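Local coordinates for protein tryptophan decarboxylase 1 (Oryza sativa subsp. japonica, PDB 6KHO) that catalyses the pyridoxal-phosphate-dependent decarboxylation of tryptophan to tryptamine and of 5-hydroxytryptophan to serotonin in rice, at residues A[244-249]-A[281-286]; A[248-253]-A[289-294]; A[64-69]-A[85-90]. All blocks are in the same frame, centred on the assembly; numbering follows the deposited sequence.

Interactions 1 and 2 are neighbours, with centres about 8 Å apart: both use helix 246-258, whose first turns meet helix 281-289 in interaction 1 and, further along, the loop that follows that helix in interaction 2. Together they describe how two helices pack beside the parallel part of the seven-stranded sheet. Interaction 3 lies across the chain's centre, with its own centre about 51 Å from that of interaction 1 and 53 Å from that of interaction 2, at a surface shared with the second subunit. None of the three enters the cofactor site; in interaction 1 the side chain of Leu244 is about 13 Å from a bound pyridoxal-5'-phosphate.

Interaction 1 (A[244-249]-A[281-286]); sequences LDPARL and VGAVAD
Three apolar pairs hold the start of helix 246-258, and the loop residue Leu244 before it, against helix 281-289, and Val284 supplies one half of two of them. Its two methyls are shared out. CG1, anti to the backbone N (chi1 167°), reaches Leu249 CD2 at 3.9 Å, whereas CG2, lying beside that N, meets Leu244 CD2 at 4.0 Å. Both touches are methyl to methyl, and both leucine side chains cross the valine at roughly a right angle. The third pair lies nearer the surface: the Pro246 ring presents its CG to the Ala283 methyl CB at 3.7 Å, with CB of the same ring a little farther off. The backbones come nearest each other between Pro246 and Val284, whose CA atoms are 5.7 Å apart.

No hydrogen bond crosses between the segments; polar contacts serve the helix start instead. Asp245 is the N-cap, and its OD1 accepts from Ala247 N at 3.2 Å. The donor arrives from above the carboxylate plane, about 60° out of it. Leu249 N closes the first turn on Asp245 O at 3.1 Å.

Around this core, Leu244 and Leu249 also rest on Ile234 of strand 231-234, and Leu249 and Val284 share Val266 of strand 262-269. The contact thus joins two connecting helices to each other and to the large sheet of the decarboxylase domain, with 262-269 the strand beneath both.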
ATOM      1  N   LEU A 244       4.662 -29.115  -3.879  1.00 42.03           N
ATOM      2  CA  LEU A 244       3.326 -29.695  -3.966  1.00 38.30           C
ATOM      3  C   LEU A 244       3.317 -30.906  -4.897  1.00 42.92           C
ATOM      4  O   LEU A 244       3.784 -30.835  -6.040  1.00 40.75           O
ATOM      5  CB  LEU A 244       2.321 -28.652  -4.450  1.00 39.95           C
ATOM      6  CG  LEU A 244       0.864 -29.110  -4.562  1.00 40.61           C
ATOM      7  CD1 LEU A 244       0.316 -29.578  -3.214  1.00 40.98           C
ATOM      8  CD2 LEU A 244       0.014 -27.974  -5.112  1.00 39.71           C
ATOM      9  N   ASP A 245       2.802 -32.029  -4.392  1.00 39.70           N
ATOM     10  CA  ASP A 245       2.604 -33.220  -5.211  1.00 41.62           C
ATOM     11  C   ASP A 245       1.280 -33.084  -5.957  1.00 39.26           C
ATOM     12  O   ASP A 245       0.228 -32.981  -5.314  1.00 39.87           O
ATOM     13  CB  ASP A 245       2.600 -34.469  -4.333  1.00 46.64           C
ATOM     14  CG  ASP A 245       2.553 -35.773  -5.136  1.00 49.01           C
ATOM     15  OD1 ASP A 245       2.430 -35.742  -6.382  1.00 47.39           O
ATOM     16  OD2 ASP A 245       2.660 -36.844  -4.501  1.00 50.50           O
ATOM     17  N   PRO A 246       1.283 -33.045  -7.291  1.00 37.50           N
ATOM     18  CA  PRO A 246       0.016 -32.823  -8.002  1.00 40.33           C
ATOM     19  C   PRO A 246      -0.964 -33.974  -7.840  1.00 41.52           C
ATOM     20  O   PRO A 246      -2.177 -33.756  -7.943  1.00 39.65           O
ATOM     21  CB  PRO A 246       0.455 -32.649  -9.465  1.00 42.95           C
ATOM     22  CG  PRO A 246       1.936 -32.467  -9.416  1.00 43.11           C
ATOM     23  CD  PRO A 246       2.410 -33.202  -8.221  1.00 39.38           C
ATOM     24  N   ALA A 247      -0.479 -35.193  -7.571  1.00 40.32           N
ATOM     25  CA  ALA A 247      -1.397 -36.283  -7.261  1.00 42.45           C
ATOM     26  C   ALA A 247      -2.163 -36.001  -5.975  1.00 41.78           C
ATOM     27  O   ALA A 247      -3.374 -36.235  -5.903  1.00 43.31           O
ATOM     28  CB  ALA A 247      -0.635 -37.606  -7.160  1.00 42.55           C
ATOM     29  N   ARG A 248      -1.480 -35.478  -4.953  1.00 38.39           N
ATOM     30  CA  ARG A 248      -2.173 -35.133  -3.715  1.00 42.39           C
ATOM     31  C   ARG A 248      -3.157 -33.986  -3.932  1.00 43.52           C
ATOM     32  O   ARG A 248      -4.221 -33.949  -3.302  1.00 43.53           O
ATOM     33  CB  ARG A 248      -1.160 -34.773  -2.617  1.00 42.62           C
ATOM     34  CG  ARG A 248      -0.632 -35.973  -1.827  1.00 50.77           C
ATOM     35  CD  ARG A 248       0.325 -35.578  -0.701  1.00 52.79           C
ATOM     36  NE  ARG A 248       1.295 -36.643  -0.427  1.00 57.40           N
ATOM     37  CZ  ARG A 248       2.237 -36.595   0.516  1.00 59.43           C
ATOM     38  NH1 ARG A 248       2.357 -35.530   1.299  1.00 56.46           N
ATOM     39  NH2 ARG A 248       3.069 -37.618   0.678  1.00 62.97           N
ATOM     40  N   LEU A 249      -2.827 -33.048  -4.824  1.00 39.58           N
ATOM     41  CA  LEU A 249      -3.755 -31.960  -5.118  1.00 38.45           C
ATOM     42  C   LEU A 249      -5.000 -32.479  -5.836  1.00 37.59           C
ATOM     43  O   LEU A 249      -6.130 -32.109  -5.490  1.00 35.78           O
ATOM     44  CB  LEU A 249      -3.047 -30.892  -5.953  1.00 34.70           C
ATOM     45  CG  LEU A 249      -3.960 -29.814  -6.532  1.00 36.42           C
ATOM     46  CD1 LEU A 249      -4.562 -28.950  -5.429  1.00 35.71           C
ATOM     47  CD2 LEU A 249      -3.220 -28.951  -7.558  1.00 33.65           C
ATOM     48  N   VAL A 281       4.652 -26.060 -11.746  1.00 36.51           N
ATOM     49  CA  VAL A 281       3.593 -25.134 -12.144  1.00 37.73           C
ATOM     50  C   VAL A 281       2.688 -25.757 -13.201  1.00 36.31           C
ATOM     51  O   VAL A 281       1.457 -25.709 -13.089  1.00 35.58           O
ATOM     52  CB  VAL A 281       4.199 -23.805 -12.638  1.00 35.99           C
ATOM     53  CG1 VAL A 281       3.124 -22.931 -13.245  1.00 32.45           C
ATOM     54  CG2 VAL A 281       4.920 -23.075 -11.493  1.00 33.93           C
ATOM     55  N   GLY A 282       3.282 -26.314 -14.261  1.00 35.90           N
ATOM     56  CA  GLY A 282       2.474 -26.900 -15.318  1.00 37.89           C
ATOM     57  C   GLY A 282       1.596 -28.036 -14.825  1.00 37.44           C
ATOM     58  O   GLY A 282       0.404 -28.103 -15.144  1.00 37.94           O
ATOM     59  N   ALA A 283       2.166 -28.936 -14.026  1.00 37.97           N
ATOM     60  CA  ALA A 283       1.381 -30.066 -13.536  1.00 37.17           C
ATOM     61  C   ALA A 283       0.228 -29.609 -12.646  1.00 39.40           C
ATOM     62  O   ALA A 283      -0.845 -30.224 -12.662  1.00 36.12           O
ATOM     63  CB  ALA A 283       2.282 -31.046 -12.783  1.00 39.61           C
ATOM     64  N   VAL A 284       0.420 -28.529 -11.883  1.00 36.62           N
ATOM     65  CA  VAL A 284      -0.653 -28.002 -11.041  1.00 34.47           C
ATOM     66  C   VAL A 284      -1.768 -27.414 -11.898  1.00 31.92           C
ATOM     67  O   VAL A 284      -2.957 -27.619 -11.626  1.00 36.54           O
ATOM     68  CB  VAL A 284      -0.093 -26.956 -10.055  1.00 37.27           C
ATOM     69  CG1 VAL A 284      -1.220 -26.173  -9.383  1.00 34.71           C
ATOM     70  CG2 VAL A 284       0.763 -27.638  -9.009  1.00 38.75           C
ATOM     71  N   ALA A 285      -1.401 -26.634 -12.917  1.00 33.21           N
ATOM     72  CA  ALA A 285      -2.406 -26.016 -13.771  1.00 33.04           C
ATOM     73  C   ALA A 285      -3.252 -27.077 -14.469  1.00 36.15           C
ATOM     74  O   ALA A 285      -4.462 -26.910 -14.634  1.00 35.42           O
ATOM     75  CB  ALA A 285      -1.730 -25.118 -14.800  1.00 33.39           C
ATOM     76  N   ASP A 286      -2.619 -28.168 -14.896  1.00 34.30           N
ATOM     77  CA  ASP A 286      -3.353 -29.237 -15.564  1.00 35.93           C
ATOM     78  C   ASP A 286      -4.357 -29.882 -14.620  1.00 37.29           C
ATOM     79  O   ASP A 286      -5.502 -30.147 -15.005  1.00 41.00           O
ATOM     80  CB  ASP A 286      -2.367 -30.270 -16.105  1.00 37.02           C
ATOM     81  CG  ASP A 286      -1.516 -29.718 -17.225  1.00 40.76           C
ATOM     82  OD1 ASP A 286      -1.827 -28.606 -17.713  1.00 44.45           O
ATOM     83  OD2 ASP A 286      -0.524 -30.378 -17.608  1.00 43.49           O
TER

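Interaction 2 (A[248-253]-A[289-294]); sequences RLLEAM and ARFAAW
Met253, whose side chain lies over the Phe291 ring, is held in its helix by the bond from its own N to Leu249 O, 2.9 Å long. What it makes with the ring is a Met-aromatic contact supplemented by a CH-pi touch, where the beta-alpha-beta crossover from strand 262-269 through helix 281-289 to strand 294-298 meets the preceding helix 246-258. Phe291 lies after helix 281-289 and before the strand.

Met253 CB stands over one face of the ring, 4.0 Å from its centroid and 24° off the normal, displaced toward the rim so that CE2 and CZ are the carbons beneath it. The sulfur approaches more obliquely: SD is 4.7 Å from the centroid and 43° off the normal, with CD2 its nearest ring atom. The bend at chi3 (-91°) places Met253 CE just outside the rim, about equally far (4.1 Å) from Phe291 CD2 and CE2. Leu250 comes from another direction. Its CD1 sits in the ring plane at the edge, 3.9 Å from Phe291 CZ, and also brushes the aliphatic CD of Arg290. The ring is therefore met on a face and at an edge by residues of one helix, while Pro263 of strand 262-269 packs on it too.

With an alanine at Phe291 the face over which Met253 CB and SD lie would be lost, which is likely to leave a gap beside the methionine and Leu250 CD1 without its edge partner. Ala292, with its positive phi, forms a Schellman motif. The helix backbone joins the contact as well: Phe291 CE1 lies 3.8 Å from Met253 O.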
ATOM      1  N   ARG A 248      -1.480 -35.478  -4.953  1.00 38.39           N
ATOM      2  CA  ARG A 248      -2.173 -35.133  -3.715  1.00 42.39           C
ATOM      3  C   ARG A 248      -3.157 -33.986  -3.932  1.00 43.52           C
ATOM      4  O   ARG A 248      -4.221 -33.949  -3.302  1.00 43.53           O
ATOM      5  CB  ARG A 248      -1.160 -34.773  -2.617  1.00 42.62           C
ATOM      6  CG  ARG A 248      -0.632 -35.973  -1.827  1.00 50.77           C
ATOM      7  CD  ARG A 248       0.325 -35.578  -0.701  1.00 52.79           C
ATOM      8  NE  ARG A 248       1.295 -36.643  -0.427  1.00 57.40           N
ATOM      9  CZ  ARG A 248       2.237 -36.595   0.516  1.00 59.43           C
ATOM     10  NH1 ARG A 248       2.357 -35.530   1.299  1.00 56.46           N
ATOM     11  NH2 ARG A 248       3.069 -37.618   0.678  1.00 62.97           N
ATOM     12  N   LEU A 249      -2.827 -33.048  -4.824  1.00 39.58           N
ATOM     13  CA  LEU A 249      -3.755 -31.960  -5.118  1.00 38.45           C
ATOM     14  C   LEU A 249      -5.000 -32.479  -5.836  1.00 37.59           C
ATOM     15  O   LEU A 249      -6.130 -32.109  -5.490  1.00 35.78           O
ATOM     16  CB  LEU A 249      -3.047 -30.892  -5.953  1.00 34.70           C
ATOM     17  CG  LEU A 249      -3.960 -29.814  -6.532  1.00 36.42           C
ATOM     18  CD1 LEU A 249      -4.562 -28.950  -5.429  1.00 35.71           C
ATOM     19  CD2 LEU A 249      -3.220 -28.951  -7.558  1.00 33.65           C
ATOM     20  N   LEU A 250      -4.809 -33.341  -6.841  1.00 37.75           N
ATOM     21  CA  LEU A 250      -5.944 -33.883  -7.590  1.00 41.16           C
ATOM     22  C   LEU A 250      -6.879 -34.679  -6.683  1.00 41.42           C
ATOM     23  O   LEU A 250      -8.109 -34.577  -6.798  1.00 38.53           O
ATOM     24  CB  LEU A 250      -5.442 -34.751  -8.748  1.00 37.60           C
ATOM     25  CG  LEU A 250      -6.482 -35.503  -9.595  1.00 38.48           C
ATOM     26  CD1 LEU A 250      -7.641 -34.612 -10.009  1.00 37.90           C
ATOM     27  CD2 LEU A 250      -5.814 -36.075 -10.830  1.00 40.82           C
ATOM     28  N   GLU A 251      -6.320 -35.465  -5.764  1.00 40.48           N
ATOM     29  CA  GLU A 251      -7.171 -36.237  -4.870  1.00 41.66           C
ATOM     30  C   GLU A 251      -7.993 -35.325  -3.964  1.00 43.59           C
ATOM     31  O   GLU A 251      -9.195 -35.548  -3.776  1.00 36.64           O
ATOM     32  CB  GLU A 251      -6.308 -37.202  -4.062  1.00 43.39           C
ATOM     33  CG  GLU A 251      -6.983 -37.775  -2.855  1.00 51.13           C
ATOM     34  CD  GLU A 251      -5.986 -38.405  -1.901  1.00 63.32           C
ATOM     35  OE1 GLU A 251      -6.422 -39.122  -0.971  1.00 70.14           O
ATOM     36  OE2 GLU A 251      -4.765 -38.168  -2.079  1.00 62.26           O
ATOM     37  N   ALA A 252      -7.380 -34.261  -3.429  1.00 37.44           N
ATOM     38  CA  ALA A 252      -8.117 -33.334  -2.574  1.00 35.66           C
ATOM     39  C   ALA A 252      -9.229 -32.623  -3.342  1.00 36.05           C
ATOM     40  O   ALA A 252     -10.351 -32.482  -2.841  1.00 37.14           O
ATOM     41  CB  ALA A 252      -7.162 -32.302  -1.961  1.00 39.58           C
ATOM     42  N   MET A 253      -8.926 -32.145  -4.553  1.00 37.57           N
ATOM     43  CA  MET A 253      -9.917 -31.397  -5.322  1.00 34.96           C
ATOM     44  C   MET A 253     -11.044 -32.308  -5.803  1.00 38.08           C
ATOM     45  O   MET A 253     -12.217 -31.909  -5.800  1.00 36.61           O
ATOM     46  CB  MET A 253      -9.254 -30.707  -6.514  1.00 36.12           C
ATOM     47  CG  MET A 253      -8.236 -29.620  -6.144  1.00 34.51           C
ATOM     48  SD  MET A 253      -7.997 -28.508  -7.539  1.00 41.65           S
ATOM     49  CE  MET A 253      -6.697 -29.248  -8.329  1.00 34.27           C
ATOM     50  N   ALA A 289      -7.245 -27.482 -14.083  1.00 32.48           N
ATOM     51  CA  ALA A 289      -8.084 -27.302 -15.258  1.00 35.26           C
ATOM     52  C   ALA A 289      -9.212 -28.329 -15.320  1.00 36.45           C
ATOM     53  O   ALA A 289     -10.245 -28.059 -15.936  1.00 35.36           O
ATOM     54  CB  ALA A 289      -7.232 -27.371 -16.521  1.00 33.75           C
ATOM     55  N   ARG A 290      -9.048 -29.485 -14.677  1.00 35.96           N
ATOM     56  CA  ARG A 290     -10.137 -30.452 -14.591  1.00 41.76           C
ATOM     57  C   ARG A 290     -11.348 -29.874 -13.879  1.00 42.90           C
ATOM     58  O   ARG A 290     -12.465 -30.362 -14.079  1.00 40.85           O
ATOM     59  CB  ARG A 290      -9.670 -31.718 -13.862  1.00 41.79           C
ATOM     60  CG  ARG A 290      -8.435 -32.379 -14.455  1.00 44.59           C
ATOM     61  CD  ARG A 290      -8.424 -33.883 -14.191  1.00 49.42           C
ATOM     62  NE  ARG A 290      -7.541 -34.581 -15.122  1.00 62.25           N
ATOM     63  CZ  ARG A 290      -7.964 -35.375 -16.104  1.00 58.14           C
ATOM     64  NH1 ARG A 290      -9.265 -35.573 -16.285  1.00 53.49           N
ATOM     65  NH2 ARG A 290      -7.089 -35.969 -16.910  1.00 57.61           N
ATOM     66  N   PHE A 291     -11.149 -28.850 -13.047  1.00 33.37           N
ATOM     67  CA  PHE A 291     -12.224 -28.245 -12.281  1.00 35.25           C
ATOM     68  C   PHE A 291     -12.498 -26.798 -12.668  1.00 34.60           C
ATOM     69  O   PHE A 291     -13.377 -26.171 -12.067  1.00 36.65           O
ATOM     70  CB  PHE A 291     -11.902 -28.345 -10.786  1.00 35.05           C
ATOM     71  CG  PHE A 291     -11.493 -29.725 -10.373  1.00 35.91           C
ATOM     72  CD1 PHE A 291     -12.445 -30.651  -9.983  1.00 39.76           C
ATOM     73  CD2 PHE A 291     -10.167 -30.113 -10.423  1.00 35.57           C
ATOM     74  CE1 PHE A 291     -12.070 -31.944  -9.629  1.00 42.09           C
ATOM     75  CE2 PHE A 291      -9.781 -31.385 -10.072  1.00 37.98           C
ATOM     76  CZ  PHE A 291     -10.730 -32.311  -9.673  1.00 40.25           C
ATOM     77  N   ALA A 292     -11.798 -26.272 -13.675  1.00 34.54           N
ATOM     78  CA  ALA A 292     -11.872 -24.862 -14.069  1.00 35.87           C
ATOM     79  C   ALA A 292     -11.489 -23.943 -12.913  1.00 31.64           C
ATOM     80  O   ALA A 292     -12.031 -22.849 -12.769  1.00 34.08           O
ATOM     81  CB  ALA A 292     -13.256 -24.490 -14.613  1.00 34.72           C
ATOM     82  N   ALA A 293     -10.569 -24.385 -12.065  1.00 28.74           N
ATOM     83  CA  ALA A 293     -10.192 -23.567 -10.923  1.00 31.63           C
ATOM     84  C   ALA A 293      -9.133 -22.546 -11.337  1.00 28.56           C
ATOM     85  O   ALA A 293      -8.299 -22.807 -12.209  1.00 28.99           O
ATOM     86  CB  ALA A 293      -9.666 -24.449  -9.790  1.00 30.51           C
ATOM     87  N   TRP A 294      -9.174 -21.373 -10.700  1.00 29.58           N
ATOM     88  CA  TRP A 294      -8.139 -20.365 -10.909  1.00 26.89           C
ATOM     89  C   TRP A 294      -6.805 -20.861 -10.358  1.00 30.23           C
ATOM     90  O   TRP A 294      -6.748 -21.444  -9.270  1.00 30.95           O
ATOM     91  CB  TRP A 294      -8.544 -19.070 -10.206  1.00 27.35           C
ATOM     92  CG  TRP A 294      -7.727 -17.860 -10.506  1.00 30.06           C
ATOM     93  CD1 TRP A 294      -6.444 -17.601 -10.103  1.00 28.54           C
ATOM     94  CD2 TRP A 294      -8.172 -16.700 -11.210  1.00 30.56           C
ATOM     95  NE1 TRP A 294      -6.052 -16.358 -10.557  1.00 29.34           N
ATOM     96  CE2 TRP A 294      -7.097 -15.783 -11.230  1.00 28.64           C
ATOM     97  CE3 TRP A 294      -9.374 -16.351 -11.842  1.00 31.45           C
ATOM     98  CZ2 TRP A 294      -7.185 -14.539 -11.870  1.00 28.23           C
ATOM     99  CZ3 TRP A 294      -9.462 -15.108 -12.463  1.00 30.94           C
ATOM    100  CH2 TRP A 294      -8.379 -14.218 -12.463  1.00 26.60           C
TER

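Interaction 3 (A[64-69]-A[85-90]); sequences DELRAS and RSSVVP
Ser87 OG meets the flat carboxylate of Glu65 end-on at OE1, donating over 2.6 Å nearly in line with the C-O bond. The glutamate chain, extended beyond CG, gives the reach to the other helix, and chi3 of 10° turns OE1 to the same side as CB. The hydroxyl of Ser87 lies beside its own backbone N (chi1 -63°), and this turn of the side chain aims OG at the acid. One apolar touch supports the bond: Leu66, the first residue to leave helix 61-65, swings its CD2 methyl to 4.0 Å from Ser87 CB.

The contact joins the end of the short helix 61-65 to the last turn of helix 77-88, where a wider pi-type turn spans residues 85-88. A second tie between the same helices runs from Tyr61 OH to Ser87 O. Leu66 and Val88 both pack on Met138 of the second subunit, so this pair of helix ends lies at the dimer interface, while Val89 touches Phe40 of helix 27-47.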
ATOM      1  N   ASP A  64       9.386   6.622  25.841  1.00 36.10           N
ATOM      2  CA  ASP A  64      10.188   7.131  26.955  1.00 37.78           C
ATOM      3  C   ASP A  64      11.158   8.210  26.484  1.00 35.18           C
ATOM      4  O   ASP A  64      11.269   9.269  27.114  1.00 42.05           O
ATOM      5  CB  ASP A  64      10.962   5.995  27.629  1.00 36.90           C
ATOM      6  CG  ASP A  64      10.056   5.002  28.348  1.00 40.00           C
ATOM      7  OD1 ASP A  64       8.872   5.320  28.578  1.00 45.42           O
ATOM      8  OD2 ASP A  64      10.541   3.906  28.686  1.00 39.07           O
ATOM      9  N   GLU A  65      11.854   7.966  25.368  1.00 36.17           N
ATOM     10  CA  GLU A  65      12.893   8.880  24.891  1.00 35.28           C
ATOM     11  C   GLU A  65      12.313  10.070  24.137  1.00 38.02           C
ATOM     12  O   GLU A  65      12.565  11.225  24.490  1.00 38.22           O
ATOM     13  CB  GLU A  65      13.874   8.133  24.005  1.00 34.67           C
ATOM     14  CG  GLU A  65      14.640   7.106  24.762  1.00 36.53           C
ATOM     15  CD  GLU A  65      15.783   6.592  23.971  1.00 38.24           C
ATOM     16  OE1 GLU A  65      16.073   7.189  22.914  1.00 44.98           O
ATOM     17  OE2 GLU A  65      16.400   5.607  24.404  1.00 41.53           O
ATOM     18  N   LEU A  66      11.560   9.822  23.071  1.00 39.25           N
ATOM     19  CA  LEU A  66      10.780  10.917  22.525  1.00 32.80           C
ATOM     20  C   LEU A  66       9.703  11.216  23.553  1.00 33.61           C
ATOM     21  O   LEU A  66       9.694  10.643  24.635  1.00 46.40           O
ATOM     22  CB  LEU A  66      10.287  10.553  21.126  1.00 31.32           C
ATOM     23  CG  LEU A  66      11.395   9.834  20.351  1.00 34.36           C
ATOM     24  CD1 LEU A  66      10.895   9.281  19.028  1.00 34.73           C
ATOM     25  CD2 LEU A  66      12.594  10.739  20.125  1.00 37.82           C
ATOM     26  N   ARG A  67       8.799  12.119  23.317  1.00 35.81           N
ATOM     27  CA  ARG A  67       7.881  12.240  24.443  1.00 37.71           C
ATOM     28  C   ARG A  67       6.559  11.550  24.144  1.00 36.43           C
ATOM     29  O   ARG A  67       6.354  11.006  23.063  1.00 34.65           O
ATOM     30  CB  ARG A  67       7.670  13.695  24.823  1.00 30.97           C
ATOM     31  CG  ARG A  67       8.771  14.230  25.667  1.00 34.53           C
ATOM     32  CD  ARG A  67       8.365  15.621  26.048  1.00 32.29           C
ATOM     33  NE  ARG A  67       9.482  16.407  26.482  1.00 38.40           N
ATOM     34  CZ  ARG A  67       9.352  17.660  26.887  1.00 32.16           C
ATOM     35  NH1 ARG A  67       8.151  18.223  26.900  1.00 33.50           N
ATOM     36  NH2 ARG A  67      10.414  18.326  27.271  1.00 38.54           N
ATOM     37  N   ALA A  68       5.658  11.569  25.130  1.00 36.10           N
ATOM     38  CA  ALA A  68       4.325  11.013  24.936  1.00 37.94           C
ATOM     39  C   ALA A  68       3.440  11.917  24.099  1.00 37.49           C
ATOM     40  O   ALA A  68       2.415  11.458  23.586  1.00 36.93           O
ATOM     41  CB  ALA A  68       3.650  10.757  26.283  1.00 38.09           C
ATOM     42  N   SER A  69       3.799  13.190  23.959  1.00 35.49           N
ATOM     43  CA  SER A  69       2.957  14.117  23.227  1.00 34.24           C
ATOM     44  C   SER A  69       3.763  14.817  22.145  1.00 33.38           C
ATOM     45  O   SER A  69       4.979  14.971  22.280  1.00 32.95           O
ATOM     46  CB  SER A  69       2.341  15.153  24.166  1.00 38.75           C
ATOM     47  OG  SER A  69       1.621  14.481  25.177  1.00 46.49           O
ATOM     48  N   ARG A  85      19.065   9.820  14.771  1.00 27.26           N
ATOM     49  CA  ARG A  85      20.321   9.119  15.014  1.00 33.77           C
ATOM     50  C   ARG A  85      20.419   8.598  16.443  1.00 31.74           C
ATOM     51  O   ARG A  85      21.022   7.542  16.668  1.00 35.89           O
ATOM     52  CB  ARG A  85      21.513  10.030  14.708  1.00 35.01           C
ATOM     53  CG  ARG A  85      21.538  10.558  13.279  1.00 37.54           C
ATOM     54  CD  ARG A  85      22.550  11.675  13.090  1.00 40.02           C
ATOM     55  NE  ARG A  85      23.596  11.267  12.156  1.00 46.53           N
ATOM     56  CZ  ARG A  85      23.730  11.728  10.913  1.00 46.90           C
ATOM     57  NH1 ARG A  85      22.881  12.639  10.434  1.00 39.79           N
ATOM     58  NH2 ARG A  85      24.724  11.278  10.149  1.00 45.47           N
ATOM     59  N   SER A  86      19.844   9.318  17.409  1.00 31.91           N
ATOM     60  CA  SER A  86      20.010   8.995  18.827  1.00 38.50           C
ATOM     61  C   SER A  86      19.007   7.970  19.338  1.00 37.08           C
ATOM     62  O   SER A  86      19.361   7.128  20.170  1.00 39.26           O
ATOM     63  CB  SER A  86      19.881  10.255  19.688  1.00 35.58           C
ATOM     64  OG  SER A  86      20.947  11.143  19.446  1.00 45.71           O
ATOM     65  N   SER A  87      17.754   8.038  18.882  1.00 34.70           N
ATOM     66  CA  SER A  87      16.690   7.226  19.453  1.00 33.81           C
ATOM     67  C   SER A  87      16.097   6.207  18.492  1.00 35.45           C
ATOM     68  O   SER A  87      15.635   5.156  18.942  1.00 37.12           O
ATOM     69  CB  SER A  87      15.564   8.125  19.971  1.00 35.21           C
ATOM     70  OG  SER A  87      16.033   8.959  21.017  1.00 39.80           O
ATOM     71  N   VAL A  88      16.102   6.479  17.188  1.00 32.53           N
ATOM     72  CA  VAL A  88      15.510   5.558  16.220  1.00 33.38           C
ATOM     73  C   VAL A  88      16.529   4.517  15.767  1.00 34.54           C
ATOM     74  O   VAL A  88      16.323   3.311  15.955  1.00 34.64           O
ATOM     75  CB  VAL A  88      14.934   6.328  15.018  1.00 33.35           C
ATOM     76  CG1 VAL A  88      14.403   5.354  13.957  1.00 34.89           C
ATOM     77  CG2 VAL A  88      13.863   7.325  15.479  1.00 32.85           C
ATOM     78  N   VAL A  89      17.629   4.965  15.167  1.00 31.38           N
ATOM     79  CA  VAL A  89      18.646   4.061  14.619  1.00 33.17           C
ATOM     80  C   VAL A  89      19.131   3.021  15.632  1.00 38.69           C
ATOM     81  O   VAL A  89      19.340   1.859  15.246  1.00 38.32           O
ATOM     82  CB  VAL A  89      19.839   4.853  14.056  1.00 40.45           C
ATOM     83  CG1 VAL A  89      20.991   3.920  13.700  1.00 39.63           C
ATOM     84  CG2 VAL A  89      19.424   5.664  12.834  1.00 34.73           C
ATOM     85  N   PRO A  90      19.367   3.365  16.910  1.00 37.43           N
ATOM     86  CA  PRO A  90      19.842   2.336  17.852  1.00 41.05           C
ATOM     87  C   PRO A  90      18.800   1.282  18.192  1.00 40.89           C
ATOM     88  O   PRO A  90      19.169   0.220  18.711  1.00 40.27           O
ATOM     89  CB  PRO A  90      20.242   3.151  19.094  1.00 41.96           C
ATOM     90  CG  PRO A  90      20.522   4.525  18.554  1.00 41.31           C
ATOM     91  CD  PRO A  90      19.456   4.706  17.516  1.00 37.38           C
TER